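Side-chain contacts in AvrRxo1-ORF1 (Xanthomonas oryzae pv. oryzicola, PDB 4Z8T), which acts as a type III effector with a polynucleotide kinase domain, pairs with the protein AvrRxo1-ORF2, and probably phosphorylates a nucleotide-like substrate: residues A[292-295]-A[296-300]; A[305-308]-A[309-313]. All coordinates share one frame; numbering follows the deposited sequence.

Interaction 1. Residues A[292-295]-A[296-300]; sequences ELID and RLENN
In the short helix 291-298, Leu293 and Leu297 stand one turn apart and form an i to i+4 apolar pair. Their side chains run side by side in the same direction, and Leu293 CD2 meets Leu297 CD1 at 3.9 Å. With CG anti to the backbone N (chi1 -179°), Leu293 places that CG beside the Arg296 guanidinium, 3.7 Å from Arg296 NH2, an oblique apolar contact against a charged group. Arg296 leaves the helix extended and then bends at chi3 (56°), which brings the guanidinium back alongside Leu293. Glu292 and Arg296 are also four residues apart, yet their charges do not meet: Glu292 OE2 rests against Arg296 CB at 3.4 Å and stays 4.7 Å from Arg296 NE. That carboxylate lies close to Glu292 of the second subunit, and two buried like charges so placed would be consistent with a raised pKa or a shared proton. On the flank facing helix 304-315, Ile294 CG2 and Glu298 CG pack at 4.1 Å, and Glu298 CG comes within 3.0 Å of Ile294 O before the chain turns away at chi2 to pair with Arg311. Backbone bonds tie the turns together. The one from Arg296 N to Glu292 O is short at 2.6 Å, while Asn299 N reaches Asp295 O at 2.9 Å with a less straight N-H angle of 136°. Salt bridges join Asp295 to Lys291, one turn earlier, and Arg296 NH1 to Glu190 of helix 189-198. Within the contact, then, the side chains meet through carbon packing, while the charged ends of Asp295, Arg296 and Glu298 are neutralised by partners beyond it.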
loop_
_atom_site.group_PDB
_atom_site.type_symbol
_atom_site.label_atom_id
_atom_site.label_comp_id
_atom_site.label_asym_id
_atom_site.label_seq_id
_atom_site.Cartn_x
_atom_site.Cartn_y
_atom_site.Cartn_z
ATOM N N GLU A 292 20.433 7.320 1.072
ATOM C CA GLU A 292 19.485 6.481 1.792
ATOM C C GLU A 292 18.840 5.457 0.869
ATOM O O GLU A 292 18.806 4.268 1.189
ATOM C CB GLU A 292 18.419 7.340 2.472
ATOM C CG GLU A 292 17.243 6.557 3.047
ATOM C CD GLU A 292 17.658 5.274 3.748
ATOM O OE1 GLU A 292 18.634 5.287 4.538
ATOM O OE2 GLU A 292 16.999 4.242 3.496
ATOM N N LEU A 293 18.345 5.924 -0.272
ATOM C CA LEU A 293 17.702 5.044 -1.253
ATOM C C LEU A 293 18.661 3.943 -1.700
ATOM O O LEU A 293 18.284 2.770 -1.752
ATOM C CB LEU A 293 17.189 5.853 -2.454
ATOM C CG LEU A 293 16.453 5.119 -3.590
ATOM C CD1 LEU A 293 15.397 6.017 -4.219
ATOM C CD2 LEU A 293 17.404 4.634 -4.678
ATOM N N ILE A 294 19.897 4.314 -2.024
ATOM C CA ILE A 294 20.880 3.321 -2.444
ATOM C C ILE A 294 21.137 2.320 -1.318
ATOM O O ILE A 294 21.137 1.118 -1.548
ATOM C CB ILE A 294 22.189 3.981 -2.928
ATOM C CG1 ILE A 294 21.886 4.903 -4.120
ATOM C CG2 ILE A 294 23.195 2.933 -3.321
ATOM C CD1 ILE A 294 23.064 5.758 -4.566
ATOM N N ASP A 295 21.320 2.818 -0.098
ATOM C CA ASP A 295 21.469 1.937 1.057
ATOM C C ASP A 295 20.232 1.071 1.276
ATOM O O ASP A 295 20.353 -0.093 1.640
ATOM C CB ASP A 295 21.741 2.747 2.328
ATOM C CG ASP A 295 23.102 3.408 2.320
ATOM O OD1 ASP A 295 23.932 3.066 1.442
ATOM O OD2 ASP A 295 23.338 4.267 3.200
ATOM N N ARG A 296 19.049 1.647 1.071
ATOM C CA ARG A 296 17.803 0.906 1.261
ATOM C C ARG A 296 17.714 -0.272 0.298
ATOM O O ARG A 296 17.362 -1.378 0.704
ATOM C CB ARG A 296 16.581 1.810 1.091
ATOM C CG ARG A 296 15.253 1.053 1.148
ATOM C CD ARG A 296 14.057 1.981 1.217
ATOM N NE ARG A 296 14.004 2.934 0.110
ATOM C CZ ARG A 296 13.475 2.673 -1.085
ATOM N NH1 ARG A 296 12.965 1.476 -1.345
ATOM N NH2 ARG A 296 13.463 3.611 -2.026
ATOM N N LEU A 297 18.049 -0.037 -0.971
ATOM C CA LEU A 297 18.054 -1.114 -1.963
ATOM C C LEU A 297 19.177 -2.116 -1.725
ATOM O O LEU A 297 18.983 -3.323 -1.886
ATOM C CB LEU A 297 18.129 -0.551 -3.381
ATOM C CG LEU A 297 16.893 0.240 -3.811
ATOM C CD1 LEU A 297 17.038 0.780 -5.220
ATOM C CD2 LEU A 297 15.652 -0.621 -3.717
ATOM N N GLU A 298 20.349 -1.624 -1.341
ATOM C CA GLU A 298 21.470 -2.505 -1.047
ATOM C C GLU A 298 21.184 -3.425 0.141
ATOM O O GLU A 298 21.695 -4.539 0.196
ATOM C CB GLU A 298 22.740 -1.690 -0.786
ATOM C CG GLU A 298 23.282 -0.985 -2.010
ATOM C CD GLU A 298 24.063 -1.905 -2.920
ATOM O OE1 GLU A 298 25.132 -2.395 -2.491
ATOM O OE2 GLU A 298 23.622 -2.127 -4.070
ATOM N N ASN A 299 20.369 -2.953 1.086
ATOM C CA ASN A 299 20.062 -3.717 2.299
ATOM C C ASN A 299 19.363 -5.039 1.987
ATOM O O ASN A 299 19.436 -5.989 2.773
ATOM C CB ASN A 299 19.193 -2.878 3.246
ATOM C CG ASN A 299 19.137 -3.448 4.653
ATOM O OD1 ASN A 299 20.157 -3.867 5.204
ATOM N ND2 ASN A 299 17.943 -3.462 5.244
ATOM N N ASN A 300 18.685 -5.097 0.841
ATOM C CA ASN A 300 17.959 -6.307 0.440
ATOM C C ASN A 300 18.585 -7.038 -0.741
ATOM O O ASN A 300 17.940 -7.847 -1.419
ATOM C CB ASN A 300 16.481 -6.000 0.165
ATOM C CG ASN A 300 15.710 -5.668 1.428
ATOM O OD1 ASN A 300 15.090 -4.610 1.533
ATOM N ND2 ASN A 300 15.747 -6.572 2.390
#

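Interaction 2. Residues A[305-308]-A[309-313]; sequences ERAA and KTRAA
Lys309 and Glu305, one turn apart on helix 304-315, pair on its exposed flank. Lys309 is extended beyond CG and lies along Glu305 O, with Lys309 CG 3.2 Å from that oxygen. Glu305, its CG anti to the backbone N (chi1 174°), slants across the far end of the lysine, and Glu305 CG packs on Lys309 CE at 3.5 Å. The two are modelled as a salt bridge, Glu305 OE1 to Lys309 NZ, but 2.3 Å is too short for such a bond, so its exact geometry is doubtful. Ala308, small enough to let another side chain lie close over the helix, is overlaid by Arg311: the bend at chi3 (79°) carries the guanidinium back so that Ala308 CA sits 3.5 Å from its plane, off centre toward the rim, and Arg311 NH2 approaches Ala308 CB at 3.9 Å. Arg311 NH1 is bound by Glu298 of helix 291-298. On the inward side, Thr310 OG1 donates to Arg306 O at 2.8 Å from above the carbonyl plane, while Thr310 N reaches the same oxygen from the opposite face. Two donors thus grip one carbonyl, and the OG1 bond holds the hydroxyl against the backbone. Helix 304-315 lies against two helices: Thr310 packs on Val194 and Lys309 on Gln198 of helix 189-198, while Ala307 and Thr310 meet Glu298 of helix 291-298.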
loop_
_atom_site.group_PDB
_atom_site.type_symbol
_atom_site.label_atom_id
_atom_site.label_comp_id
_atom_site.label_asym_id
_atom_site.label_seq_id
_atom_site.Cartn_x
_atom_site.Cartn_y
_atom_site.Cartn_z
ATOM N N GLU A 305 28.076 -9.499 -6.482
ATOM C CA GLU A 305 28.133 -8.931 -7.826
ATOM C C GLU A 305 26.908 -8.070 -8.119
ATOM O O GLU A 305 27.035 -6.962 -8.645
ATOM C CB GLU A 305 28.240 -10.033 -8.884
ATOM C CG GLU A 305 28.159 -9.502 -10.314
ATOM C CD GLU A 305 27.858 -10.578 -11.345
ATOM O OE1 GLU A 305 28.156 -10.351 -12.537
ATOM O OE2 GLU A 305 27.318 -11.644 -10.973
ATOM N N ARG A 306 25.728 -8.591 -7.793
ATOM C CA ARG A 306 24.481 -7.853 -7.999
ATOM C C ARG A 306 24.457 -6.575 -7.163
ATOM O O ARG A 306 24.051 -5.519 -7.644
ATOM C CB ARG A 306 23.264 -8.741 -7.683
ATOM C CG ARG A 306 22.649 -9.423 -8.915
ATOM C CD ARG A 306 22.057 -10.819 -8.627
ATOM N NE ARG A 306 21.090 -10.841 -7.525
ATOM C CZ ARG A 306 20.126 -11.750 -7.384
ATOM N NH1 ARG A 306 19.972 -12.719 -8.283
ATOM N NH2 ARG A 306 19.301 -11.688 -6.347
ATOM N N ALA A 307 24.912 -6.664 -5.917
ATOM C CA ALA A 307 24.908 -5.498 -5.051
ATOM C C ALA A 307 25.830 -4.419 -5.614
ATOM O O ALA A 307 25.469 -3.248 -5.661
ATOM C CB ALA A 307 25.321 -5.887 -3.630
ATOM N N ALA A 308 27.028 -4.821 -6.042
ATOM C CA ALA A 308 27.990 -3.871 -6.601
ATOM C C ALA A 308 27.476 -3.194 -7.863
ATOM O O ALA A 308 27.628 -1.991 -8.039
ATOM C CB ALA A 308 29.314 -4.566 -6.885
ATOM N N LYS A 309 26.853 -3.972 -8.741
ATOM C CA LYS A 309 26.338 -3.418 -9.988
ATOM C C LYS A 309 25.145 -2.504 -9.756
ATOM O O LYS A 309 24.995 -1.495 -10.433
ATOM C CB LYS A 309 25.978 -4.554 -10.959
ATOM C CG LYS A 309 27.201 -5.317 -11.435
ATOM C CD LYS A 309 26.826 -6.521 -12.297
ATOM C CE LYS A 309 28.072 -7.126 -12.933
ATOM N NZ LYS A 309 27.783 -8.374 -13.700
ATOM N N THR A 310 24.303 -2.857 -8.795
ATOM C CA THR A 310 23.148 -2.032 -8.457
ATOM C C THR A 310 23.650 -0.697 -7.942
ATOM O O THR A 310 23.208 0.364 -8.368
ATOM C CB THR A 310 22.289 -2.713 -7.381
ATOM O OG1 THR A 310 21.774 -3.949 -7.905
ATOM C CG2 THR A 310 21.145 -1.814 -6.949
ATOM N N ARG A 311 24.621 -0.775 -7.040
ATOM C CA ARG A 311 25.230 0.388 -6.420
ATOM C C ARG A 311 25.830 1.327 -7.455
ATOM O O ARG A 311 25.555 2.524 -7.464
ATOM C CB ARG A 311 26.324 -0.113 -5.472
ATOM C CG ARG A 311 27.065 0.928 -4.727
ATOM C CD ARG A 311 27.662 0.307 -3.477
ATOM N NE ARG A 311 28.883 -0.474 -3.702
ATOM C CZ ARG A 311 29.006 -1.792 -3.509
ATOM N NH1 ARG A 311 27.977 -2.531 -3.104
ATOM N NH2 ARG A 311 30.175 -2.380 -3.725
ATOM N N ALA A 312 26.638 0.774 -8.347
ATOM C CA ALA A 312 27.296 1.585 -9.363
ATOM C C ALA A 312 26.321 2.261 -10.318
ATOM O O ALA A 312 26.521 3.407 -10.718
ATOM C CB ALA A 312 28.292 0.750 -10.123
ATOM N N ALA A 313 25.263 1.546 -10.694
ATOM C CA ALA A 313 24.270 2.118 -11.597
ATOM C C ALA A 313 23.544 3.301 -10.957
ATOM O O ALA A 313 23.274 4.297 -11.622
ATOM C CB ALA A 313 23.287 1.058 -12.025
#

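In the fold
Interactions 1 and 2 lie on two consecutive helices, 291-298 followed by 304-315, in the C-terminal part of the chain. Their centres are 11 Å apart, on the same side of the chain's centre, at about 27 and 22 Å from it. A salt bridge from Glu298 OE1 to Arg311 NH1, 2.9 Å long, ties the two helices together. Both also rest on helix 189-198, interaction 1 near its start at Glu190 and interaction 2 toward its end at Gln198. The difference lies outward: four residues of interaction 1 lie within reach of a second copy of the protein, whereas no other chain of the assembly touches 305-313. The pair thus links the subunit interface to the helices behind it.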